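Local coordinates for uncharacterized protein DR_A0006 (Deinococcus radiodurans R1, PDB 3GGN), which is of unknown function but carries a START-like domain of the polyketide cyclase and lipid transport family, and so probably binds a hydrophobic ligand, at residues Asp8-Leu19 with Arg134-Glu145; Val41-Trp49 with Val60-Ala68. All coordinates share one frame; numbering follows the deposited sequence.

Interaction 1 (Asp8-Leu19 with Arg134-Glu145); sequences DAVTIGKPAEQL and RDDLMRFKREQE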
loop_
_atom_site.group_PDB
_atom_site.type_symbol
_atom_site.label_atom_id
_atom_site.label_comp_id
_atom_site.label_asym_id
_atom_site.label_seq_id
_atom_site.Cartn_x
_atom_site.Cartn_y
_atom_site.Cartn_z
ATOM N N ASP B 8 -4.511 -10.007 -14.782
ATOM C CA ASP B 8 -3.221 -10.348 -14.203
ATOM C C ASP B 8 -3.484 -11.380 -13.123
ATOM O O ASP B 8 -4.624 -11.565 -12.689
ATOM C CB ASP B 8 -2.560 -9.116 -13.570
ATOM C CG ASP B 8 -1.035 -9.186 -13.590
ATOM O OD1 ASP B 8 -0.467 -10.303 -13.566
ATOM O OD2 ASP B 8 -0.400 -8.111 -13.624
ATOM N N ALA B 9 -2.425 -12.050 -12.696
ATOM C CA ALA B 9 -2.525 -13.059 -11.662
ATOM C C ALA B 9 -1.224 -13.068 -10.885
ATOM O O ALA B 9 -0.163 -12.744 -11.417
ATOM C CB ALA B 9 -2.771 -14.427 -12.280
ATOM N N VAL B 10 -1.316 -13.433 -9.618
ATOM C CA VAL B 10 -0.148 -13.508 -8.769
ATOM C C VAL B 10 -0.409 -14.671 -7.833
ATOM O O VAL B 10 -1.544 -14.895 -7.400
ATOM C CB VAL B 10 0.052 -12.198 -7.958
ATOM C CG1 VAL B 10 -0.981 -12.096 -6.860
ATOM C CG2 VAL B 10 1.459 -12.147 -7.388
ATOM N N THR B 11 0.640 -15.432 -7.556
ATOM C CA THR B 11 0.531 -16.574 -6.671
ATOM C C THR B 11 1.033 -16.126 -5.314
ATOM O O THR B 11 2.101 -15.525 -5.210
ATOM C CB THR B 11 1.390 -17.740 -7.176
ATOM O OG1 THR B 11 1.075 -17.997 -8.552
ATOM C CG2 THR B 11 1.124 -18.993 -6.341
ATOM N N ILE B 12 0.258 -16.419 -4.279
ATOM C CA ILE B 12 0.618 -16.024 -2.931
ATOM C C ILE B 12 0.593 -17.204 -1.970
ATOM O O ILE B 12 -0.347 -18.000 -1.966
ATOM C CB ILE B 12 -0.332 -14.922 -2.441
ATOM C CG1 ILE B 12 -0.221 -13.718 -3.386
ATOM C CG2 ILE B 12 -0.004 -14.545 -1.005
ATOM C CD1 ILE B 12 -1.211 -12.619 -3.123
ATOM N N GLY B 13 1.636 -17.308 -1.152
ATOM C CA GLY B 13 1.724 -18.405 -0.202
ATOM C C GLY B 13 0.817 -18.297 1.011
ATOM O O GLY B 13 1.273 -18.435 2.146
ATOM N N LYS B 14 -0.466 -18.045 0.781
ATOM C CA LYS B 14 -1.439 -17.944 1.864
ATOM C C LYS B 14 -2.738 -18.653 1.470
ATOM O O LYS B 14 -3.022 -18.828 0.287
ATOM C CB LYS B 14 -1.731 -16.478 2.181
ATOM C CG LYS B 14 -0.590 -15.740 2.882
ATOM C CD LYS B 14 -0.331 -16.332 4.266
ATOM C CE LYS B 14 0.752 -15.578 5.015
ATOM N NZ LYS B 14 1.160 -16.302 6.261
ATOM N N PRO B 15 -3.536 -19.081 2.462
ATOM C CA PRO B 15 -4.806 -19.771 2.192
ATOM C C PRO B 15 -5.802 -18.885 1.430
ATOM O O PRO B 15 -5.841 -17.665 1.623
ATOM C CB PRO B 15 -5.311 -20.128 3.590
ATOM C CG PRO B 15 -4.032 -20.294 4.379
ATOM C CD PRO B 15 -3.208 -19.120 3.899
ATOM N N ALA B 16 -6.613 -19.509 0.580
ATOM C CA ALA B 16 -7.600 -18.789 -0.227
ATOM C C ALA B 16 -8.575 -17.934 0.582
ATOM O O ALA B 16 -8.802 -16.765 0.257
ATOM C CB ALA B 16 -8.380 -19.783 -1.108
ATOM N N GLU B 17 -9.158 -18.520 1.621
ATOM C CA GLU B 17 -10.116 -17.814 2.473
ATOM C C GLU B 17 -9.569 -16.479 2.972
ATOM O O GLU B 17 -10.260 -15.458 2.933
ATOM C CB GLU B 17 -10.494 -18.675 3.688
ATOM C CG GLU B 17 -11.349 -19.904 3.387
ATOM C CD GLU B 17 -12.770 -19.563 2.951
ATOM O OE1 GLU B 17 -13.351 -18.601 3.503
ATOM O OE2 GLU B 17 -13.313 -20.269 2.070
ATOM N N GLN B 18 -8.330 -16.493 3.445
ATOM C CA GLN B 18 -7.705 -15.286 3.961
ATOM C C GLN B 18 -7.624 -14.190 2.906
ATOM O O GLN B 18 -8.009 -13.051 3.158
ATOM C CB GLN B 18 -6.304 -15.600 4.473
ATOM C CG GLN B 18 -5.601 -14.416 5.104
ATOM C CD GLN B 18 -4.175 -14.745 5.501
ATOM O OE1 GLN B 18 -3.907 -15.801 6.084
ATOM N NE2 GLN B 18 -3.251 -13.837 5.198
ATOM N N LEU B 19 -7.126 -14.542 1.725
ATOM C CA LEU B 19 -6.976 -13.580 0.632
ATOM C C LEU B 19 -8.332 -13.068 0.171
ATOM O O LEU B 19 -8.492 -11.877 -0.126
ATOM C CB LEU B 19 -6.248 -14.235 -0.538
ATOM C CG LEU B 19 -4.876 -14.787 -0.153
ATOM C CD1 LEU B 19 -4.343 -15.616 -1.305
ATOM C CD2 LEU B 19 -3.915 -13.643 0.202
ATOM N N ARG B 134 -0.522 -4.695 -12.057
ATOM C CA ARG B 134 0.617 -5.550 -11.703
ATOM C C ARG B 134 1.256 -5.078 -10.396
ATOM O O ARG B 134 1.463 -5.869 -9.478
ATOM C CB ARG B 134 1.684 -5.544 -12.809
ATOM C CG ARG B 134 3.003 -6.240 -12.405
ATOM C CD ARG B 134 2.768 -7.690 -12.033
ATOM N NE ARG B 134 2.311 -8.452 -13.187
ATOM C CZ ARG B 134 3.090 -8.778 -14.212
ATOM N NH1 ARG B 134 4.366 -8.416 -14.217
ATOM N NH2 ARG B 134 2.587 -9.446 -15.243
ATOM N N ASP B 135 1.561 -3.786 -10.315
ATOM C CA ASP B 135 2.166 -3.224 -9.113
ATOM C C ASP B 135 1.278 -3.455 -7.885
ATOM O O ASP B 135 1.769 -3.865 -6.831
ATOM C CB ASP B 135 2.422 -1.718 -9.277
ATOM C CG ASP B 135 3.444 -1.404 -10.366
ATOM O OD1 ASP B 135 4.295 -2.273 -10.658
ATOM O OD2 ASP B 135 3.404 -0.280 -10.920
ATOM N N ASP B 136 -0.017 -3.181 -8.018
ATOM C CA ASP B 136 -0.954 -3.371 -6.910
ATOM C C ASP B 136 -0.947 -4.824 -6.415
ATOM O O ASP B 136 -0.948 -5.090 -5.198
ATOM C CB ASP B 136 -2.381 -2.999 -7.335
ATOM C CG ASP B 136 -2.563 -1.508 -7.587
ATOM O OD1 ASP B 136 -1.725 -0.695 -7.133
ATOM O OD2 ASP B 136 -3.572 -1.145 -8.228
ATOM N N LEU B 137 -0.940 -5.764 -7.357
ATOM C CA LEU B 137 -0.936 -7.177 -7.018
ATOM C C LEU B 137 0.364 -7.608 -6.350
ATOM O O LEU B 137 0.347 -8.392 -5.407
ATOM C CB LEU B 137 -1.197 -8.022 -8.269
ATOM C CG LEU B 137 -2.675 -8.027 -8.693
ATOM C CD1 LEU B 137 -2.838 -8.731 -10.027
ATOM C CD2 LEU B 137 -3.514 -8.723 -7.613
ATOM N N MET B 138 1.488 -7.092 -6.831
ATOM C CA MET B 138 2.777 -7.443 -6.243
ATOM C C MET B 138 2.871 -6.911 -4.809
ATOM O O MET B 138 3.378 -7.593 -3.913
ATOM C CB MET B 138 3.923 -6.900 -7.102
ATOM C CG MET B 138 4.078 -7.623 -8.431
ATOM S SD MET B 138 5.368 -6.924 -9.490
ATOM C CE MET B 138 6.741 -8.012 -9.112
ATOM N N ARG B 139 2.374 -5.700 -4.579
ATOM C CA ARG B 139 2.411 -5.157 -3.230
ATOM C C ARG B 139 1.517 -5.997 -2.319
ATOM O O ARG B 139 1.880 -6.289 -1.178
ATOM C CB ARG B 139 1.981 -3.684 -3.228
ATOM C CG ARG B 139 3.042 -2.780 -3.865
ATOM C CD ARG B 139 2.817 -1.285 -3.635
ATOM N NE ARG B 139 1.705 -0.758 -4.418
ATOM C CZ ARG B 139 0.453 -0.698 -3.983
ATOM N NH1 ARG B 139 0.158 -1.126 -2.762
ATOM N NH2 ARG B 139 -0.505 -0.228 -4.772
ATOM N N PHE B 140 0.357 -6.392 -2.834
ATOM C CA PHE B 140 -0.583 -7.221 -2.085
ATOM C C PHE B 140 0.091 -8.540 -1.704
ATOM O O PHE B 140 -0.102 -9.055 -0.600
ATOM C CB PHE B 140 -1.831 -7.487 -2.939
ATOM C CG PHE B 140 -2.818 -8.433 -2.307
ATOM C CD1 PHE B 140 -3.374 -8.155 -1.061
ATOM C CD2 PHE B 140 -3.220 -9.590 -2.979
ATOM C CE1 PHE B 140 -4.323 -9.019 -0.491
ATOM C CE2 PHE B 140 -4.161 -10.452 -2.423
ATOM C CZ PHE B 140 -4.716 -10.162 -1.169
ATOM N N LYS B 141 0.885 -9.083 -2.622
ATOM C CA LYS B 141 1.603 -10.328 -2.373
ATOM C C LYS B 141 2.628 -10.128 -1.253
ATOM O O LYS B 141 2.653 -10.869 -0.277
ATOM C CB LYS B 141 2.323 -10.778 -3.645
ATOM C CG LYS B 141 3.215 -11.997 -3.462
ATOM C CD LYS B 141 3.885 -12.356 -4.783
ATOM C CE LYS B 141 4.598 -13.694 -4.698
ATOM N NZ LYS B 141 5.602 -13.707 -3.614
ATOM N N ARG B 142 3.475 -9.116 -1.408
ATOM C CA ARG B 142 4.499 -8.816 -0.411
ATOM C C ARG B 142 3.899 -8.552 0.959
ATOM O O ARG B 142 4.380 -9.069 1.968
ATOM C CB ARG B 142 5.312 -7.595 -0.849
ATOM C CG ARG B 142 6.276 -7.052 0.202
ATOM C CD ARG B 142 7.020 -5.836 -0.340
ATOM N NE ARG B 142 7.871 -5.214 0.672
ATOM C CZ ARG B 142 7.445 -4.332 1.568
ATOM N NH1 ARG B 142 6.171 -3.948 1.574
ATOM N NH2 ARG B 142 8.286 -3.859 2.477
ATOM N N GLU B 143 2.847 -7.743 0.993
ATOM C CA GLU B 143 2.191 -7.395 2.245
ATOM C C GLU B 143 1.624 -8.612 2.952
ATOM O O GLU B 143 1.793 -8.771 4.163
ATOM C CB GLU B 143 1.090 -6.366 1.986
ATOM C CG GLU B 143 1.641 -4.983 1.668
ATOM C CD GLU B 143 0.572 -4.002 1.228
ATOM O OE1 GLU B 143 -0.496 -3.950 1.875
ATOM O OE2 GLU B 143 0.809 -3.279 0.237
ATOM N N GLN B 144 0.951 -9.472 2.198
ATOM C CA GLN B 144 0.372 -10.675 2.770
ATOM C C GLN B 144 1.440 -11.662 3.231
ATOM O O GLN B 144 1.359 -12.179 4.342
ATOM C CB GLN B 144 -0.555 -11.356 1.758
ATOM C CG GLN B 144 -1.891 -10.652 1.579
ATOM C CD GLN B 144 -2.750 -10.711 2.827
ATOM O OE1 GLN B 144 -2.939 -11.782 3.414
ATOM N NE2 GLN B 144 -3.284 -9.569 3.234
ATOM N N GLU B 145 2.438 -11.916 2.385
ATOM C CA GLU B 145 3.495 -12.862 2.723
ATOM C C GLU B 145 4.386 -12.412 3.880
ATOM O O GLU B 145 5.037 -13.241 4.515
ATOM C CB GLU B 145 4.349 -13.178 1.489
ATOM C CG GLU B 145 3.518 -13.661 0.298
ATOM C CD GLU B 145 4.313 -14.433 -0.733
ATOM O OE1 GLU B 145 5.507 -14.120 -0.935
ATOM O OE2 GLU B 145 3.730 -15.347 -1.357
#
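Asp8 and Arg134 form a salt bridge at one end of the contact: Arg134 NE gives its hydrogen to the syn lone pair of Asp8 OD2 at 2.8 Å, with the carboxylate and guanidinium planes 65° apart. Two bends in its chain, at chi2 and chi3, fold Arg134 back toward the strand. At the other end Glu145 OE2 takes the backbone N-H of Gly13 at 2.9 Å in an almost straight bond (177°), while its OE1 holds Lys141 NZ within the helix. Gln18 NE2 reaches Gln144 OE1 at 2.7 Å, nearly along the C=O axis. Between these polar ends the packing is apolar. Ile12 CD1 lies 3.6 Å from Phe140 CD2, and Leu19 CD2 approaches CZ of the same ring. The alkyl chain of Lys141 runs past Ile12, its CD 3.6 Å from Val10 CG2; Leu137 CD1 rests against Asp8 CB. Strand 8-12 and helix 134-145 run almost parallel, 10° apart, with axes 8.7 Å from each other. This is the long C-terminal helix of the Bet v 1-like helix-grip fold lying along the first strand, and Trp23 of helix 16-24 meets Phe140 edge-to-face. With Lys141 close by, the Glu145 carboxylate probably stays charged, and its grip on Gly13 ties the turn after the strand to the helix.

Interaction 2 (Val41-Trp49 with Val60-Ala68); sequences VLDDKRSRW and VSWEAELTA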
loop_
_atom_site.group_PDB
_atom_site.type_symbol
_atom_site.label_atom_id
_atom_site.label_comp_id
_atom_site.label_asym_id
_atom_site.label_seq_id
_atom_site.Cartn_x
_atom_site.Cartn_y
_atom_site.Cartn_z
ATOM N N VAL B 41 -20.618 0.689 0.371
ATOM C CA VAL B 41 -21.658 -0.337 0.366
ATOM C C VAL B 41 -23.026 0.333 0.490
ATOM O O VAL B 41 -23.193 1.254 1.286
ATOM C CB VAL B 41 -21.473 -1.334 1.543
ATOM C CG1 VAL B 41 -22.594 -2.366 1.547
ATOM C CG2 VAL B 41 -20.120 -2.031 1.425
ATOM N N LEU B 42 -23.992 -0.114 -0.310
ATOM C CA LEU B 42 -25.346 0.437 -0.272
ATOM C C LEU B 42 -26.310 -0.606 0.301
ATOM O O LEU B 42 -27.393 -0.272 0.783
ATOM C CB LEU B 42 -25.792 0.866 -1.677
ATOM C CG LEU B 42 -24.929 1.953 -2.337
ATOM C CD1 LEU B 42 -25.508 2.350 -3.685
ATOM C CD2 LEU B 42 -24.861 3.167 -1.425
ATOM N N ASP B 43 -25.899 -1.869 0.228
ATOM C CA ASP B 43 -26.650 -3.007 0.758
ATOM C C ASP B 43 -25.884 -4.270 0.391
ATOM O O ASP B 43 -24.841 -4.194 -0.262
ATOM C CB ASP B 43 -28.079 -3.072 0.200
ATOM C CG ASP B 43 -28.121 -3.242 -1.303
ATOM O OD1 ASP B 43 -27.487 -4.180 -1.838
ATOM O OD2 ASP B 43 -28.811 -2.432 -1.953
ATOM N N ASP B 44 -26.400 -5.423 0.809
ATOM C CA ASP B 44 -25.743 -6.700 0.553
ATOM C C ASP B 44 -25.170 -6.888 -0.851
ATOM O O ASP B 44 -24.080 -7.437 -1.010
ATOM C CB ASP B 44 -26.694 -7.867 0.860
ATOM C CG ASP B 44 -27.078 -7.943 2.334
ATOM O OD1 ASP B 44 -26.294 -7.455 3.175
ATOM O OD2 ASP B 44 -28.152 -8.500 2.656
ATOM N N LYS B 45 -25.891 -6.431 -1.868
ATOM C CA LYS B 45 -25.424 -6.623 -3.232
ATOM C C LYS B 45 -24.968 -5.371 -3.978
ATOM O O LYS B 45 -24.227 -5.473 -4.952
ATOM C CB LYS B 45 -26.517 -7.338 -4.035
ATOM C CG LYS B 45 -26.170 -7.597 -5.489
ATOM C CD LYS B 45 -27.060 -8.679 -6.091
ATOM C CE LYS B 45 -26.794 -10.040 -5.444
ATOM N NZ LYS B 45 -25.390 -10.513 -5.643
ATOM N N ARG B 46 -25.393 -4.197 -3.527
ATOM C CA ARG B 46 -25.032 -2.963 -4.217
ATOM C C ARG B 46 -24.004 -2.089 -3.517
ATOM O O ARG B 46 -23.891 -2.082 -2.290
ATOM C CB ARG B 46 -26.280 -2.122 -4.485
ATOM C CG ARG B 46 -27.311 -2.775 -5.389
ATOM C CD ARG B 46 -28.503 -1.847 -5.544
ATOM N NE ARG B 46 -29.075 -1.509 -4.243
ATOM C CZ ARG B 46 -29.392 -0.277 -3.857
ATOM N NH1 ARG B 46 -29.197 0.750 -4.672
ATOM N NH2 ARG B 46 -29.895 -0.071 -2.644
ATOM N N SER B 47 -23.280 -1.325 -4.328
ATOM C CA SER B 47 -22.251 -0.424 -3.842
ATOM C C SER B 47 -22.054 0.731 -4.822
ATOM O O SER B 47 -22.404 0.625 -5.989
ATOM C CB SER B 47 -20.937 -1.194 -3.645
ATOM O OG SER B 47 -20.652 -2.031 -4.758
ATOM N N ARG B 48 -21.510 1.838 -4.327
ATOM C CA ARG B 48 -21.246 3.019 -5.137
ATOM C C ARG B 48 -19.743 3.144 -5.319
ATOM O O ARG B 48 -19.001 3.193 -4.339
ATOM C CB ARG B 48 -21.771 4.271 -4.435
ATOM C CG ARG B 48 -21.531 5.557 -5.198
ATOM C CD ARG B 48 -22.827 6.344 -5.291
ATOM N NE ARG B 48 -23.872 5.520 -5.897
ATOM C CZ ARG B 48 -25.166 5.823 -5.900
ATOM N NH1 ARG B 48 -25.587 6.940 -5.323
ATOM N NH2 ARG B 48 -26.038 5.002 -6.476
ATOM N N TRP B 49 -19.301 3.199 -6.568
ATOM C CA TRP B 49 -17.884 3.310 -6.877
ATOM C C TRP B 49 -17.543 4.723 -7.363
ATOM O O TRP B 49 -18.384 5.408 -7.940
ATOM C CB TRP B 49 -17.517 2.279 -7.946
ATOM C CG TRP B 49 -17.666 0.847 -7.493
ATOM C CD1 TRP B 49 -18.749 0.289 -6.878
ATOM C CD2 TRP B 49 -16.696 -0.199 -7.623
ATOM N NE1 TRP B 49 -18.511 -1.042 -6.610
ATOM C CE2 TRP B 49 -17.258 -1.366 -7.058
ATOM C CE3 TRP B 49 -15.406 -0.266 -8.163
ATOM C CZ2 TRP B 49 -16.572 -2.585 -7.014
ATOM C CZ3 TRP B 49 -14.724 -1.481 -8.121
ATOM C CH2 TRP B 49 -15.310 -2.623 -7.548
ATOM N N VAL B 60 -15.778 10.870 -10.838
ATOM C CA VAL B 60 -16.874 10.155 -11.485
ATOM C C VAL B 60 -17.266 8.920 -10.674
ATOM O O VAL B 60 -16.413 8.113 -10.307
ATOM C CB VAL B 60 -16.478 9.711 -12.908
ATOM C CG1 VAL B 60 -17.607 8.904 -13.540
ATOM C CG2 VAL B 60 -16.152 10.932 -13.754
ATOM N N SER B 61 -18.559 8.781 -10.401
ATOM C CA SER B 61 -19.055 7.646 -9.632
ATOM C C SER B 61 -20.239 6.964 -10.306
ATOM O O SER B 61 -20.930 7.547 -11.141
ATOM C CB SER B 61 -19.444 8.085 -8.212
ATOM O OG SER B 61 -20.676 8.779 -8.192
ATOM N N TRP B 62 -20.459 5.710 -9.942
ATOM C CA TRP B 62 -21.552 4.936 -10.503
ATOM C C TRP B 62 -21.928 3.863 -9.497
ATOM O O TRP B 62 -21.194 3.607 -8.545
ATOM C CB TRP B 62 -21.115 4.285 -11.818
ATOM C CG TRP B 62 -20.033 3.268 -11.642
ATOM C CD1 TRP B 62 -20.190 1.938 -11.381
ATOM C CD2 TRP B 62 -18.621 3.507 -11.671
ATOM N NE1 TRP B 62 -18.966 1.333 -11.247
ATOM C CE2 TRP B 62 -17.984 2.274 -11.420
ATOM C CE3 TRP B 62 -17.832 4.647 -11.886
ATOM C CZ2 TRP B 62 -16.590 2.142 -11.376
ATOM C CZ3 TRP B 62 -16.443 4.518 -11.840
ATOM C CH2 TRP B 62 -15.839 3.271 -11.587
ATOM N N GLU B 63 -23.077 3.245 -9.711
ATOM C CA GLU B 63 -23.540 2.197 -8.828
ATOM C C GLU B 63 -23.208 0.857 -9.472
ATOM O O GLU B 63 -23.290 0.705 -10.695
ATOM C CB GLU B 63 -25.049 2.320 -8.625
ATOM C CG GLU B 63 -25.581 1.558 -7.428
ATOM C CD GLU B 63 -27.071 1.767 -7.230
ATOM O OE1 GLU B 63 -27.526 2.928 -7.341
ATOM O OE2 GLU B 63 -27.780 0.775 -6.957
ATOM N N ALA B 64 -22.823 -0.110 -8.648
ATOM C CA ALA B 64 -22.505 -1.442 -9.143
ATOM C C ALA B 64 -23.137 -2.495 -8.236
ATOM O O ALA B 64 -23.638 -2.178 -7.154
ATOM C CB ALA B 64 -20.999 -1.634 -9.193
ATOM N N GLU B 65 -23.111 -3.745 -8.682
ATOM C CA GLU B 65 -23.671 -4.842 -7.900
ATOM C C GLU B 65 -22.775 -6.079 -7.990
ATOM O O GLU B 65 -22.129 -6.311 -9.008
ATOM C CB GLU B 65 -25.073 -5.191 -8.415
ATOM C CG GLU B 65 -25.084 -6.110 -9.627
ATOM C CD GLU B 65 -26.490 -6.387 -10.164
ATOM O OE1 GLU B 65 -27.457 -6.421 -9.366
ATOM O OE2 GLU B 65 -26.623 -6.583 -11.394
ATOM N N LEU B 66 -22.726 -6.866 -6.919
ATOM C CA LEU B 66 -21.946 -8.096 -6.930
ATOM C C LEU B 66 -22.762 -9.090 -7.751
ATOM O O LEU B 66 -23.956 -9.231 -7.522
ATOM C CB LEU B 66 -21.776 -8.651 -5.512
ATOM C CG LEU B 66 -20.914 -7.864 -4.523
ATOM C CD1 LEU B 66 -21.069 -8.441 -3.119
ATOM C CD2 LEU B 66 -19.470 -7.915 -4.971
ATOM N N THR B 67 -22.133 -9.766 -8.708
ATOM C CA THR B 67 -22.852 -10.748 -9.512
ATOM C C THR B 67 -22.495 -12.160 -9.051
ATOM O O THR B 67 -23.118 -13.138 -9.463
ATOM C CB THR B 67 -22.509 -10.617 -11.006
ATOM O OG1 THR B 67 -22.763 -9.277 -11.440
ATOM C CG2 THR B 67 -23.374 -11.554 -11.829
ATOM N N ALA B 68 -21.482 -12.255 -8.199
ATOM C CA ALA B 68 -21.031 -13.542 -7.676
ATOM C C ALA B 68 -20.156 -13.318 -6.455
ATOM O O ALA B 68 -19.248 -12.484 -6.469
ATOM C CB ALA B 68 -20.243 -14.308 -8.741
#
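Strands 46-49 and 60-66 pair antiparallel, their axes 4.6 Å apart, with Ser47 opposite Ala64 and Trp49 opposite Trp62 as hydrogen-bonded pairs. Ala64 N meets Ser47 O at 2.8 Å in a bond of 170°, and Leu66 N to Lys45 O continues the ladder. Lys45 bends at chi3 and chi4 so that NZ reaches Leu66 O at 2.7 Å from above the carbonyl plane. On the sheet face bearing Arg46, Arg48 and Glu63, the glutamate is shared by two arginines. Arg46 NH1 meets Glu63 OE2 at 2.7 Å, edge-on in its own guanidinium plane but from above the carboxylate, and Arg48 NH2 forms a salt bridge with Glu63 OE1 at 2.7 Å. With CG anti to the backbone N (chi1 -163°) and an extended chain, Glu63 brings one oxygen to each arginine. Asp43 also pairs with Arg46, and its OD1 accepts from the N-H of Lys45, an Asx turn, and also from that of Arg46, which extends it to an Asx motif. A glutamine in place of Glu63 would probably leave the two arginines without their shared negative charge. The strands form a hairpin in the antiparallel sheet of the Bet v 1-like fold. The other face carries the tryptophans: Trp49 CB sits over the Trp62 six-membered ring, 3.9 Å from its centroid, while the two indole planes lie near parallel but so displaced that they share little ring area. Trp49 NE1 bonds to Ser47 OG at 3.0 Å, with Ala64 CB close by, and Trp77 stacks on the Trp49 ring.

From the N terminus, the chain enters interaction 1 on strand 4-12 and turns into helix 16-24. It then forms strand 36-41 and passes into strand 46-52, whose hairpin with strand 59-70 closes at interaction 2, a short loop. Strands 74-79, 86-95 and 102-111 follow before helix 130-146 returns to the first strand and completes interaction 1. The long loop thus encloses the short one, and the two do not cross. Both contacts reach the same antiparallel sheet: interaction 1 joins the C-terminal helix to its edge strand 4-12, interaction 2 pairs two strands near the other edge. Their centres are about 24 Å apart, on opposite sides of the chain's centre.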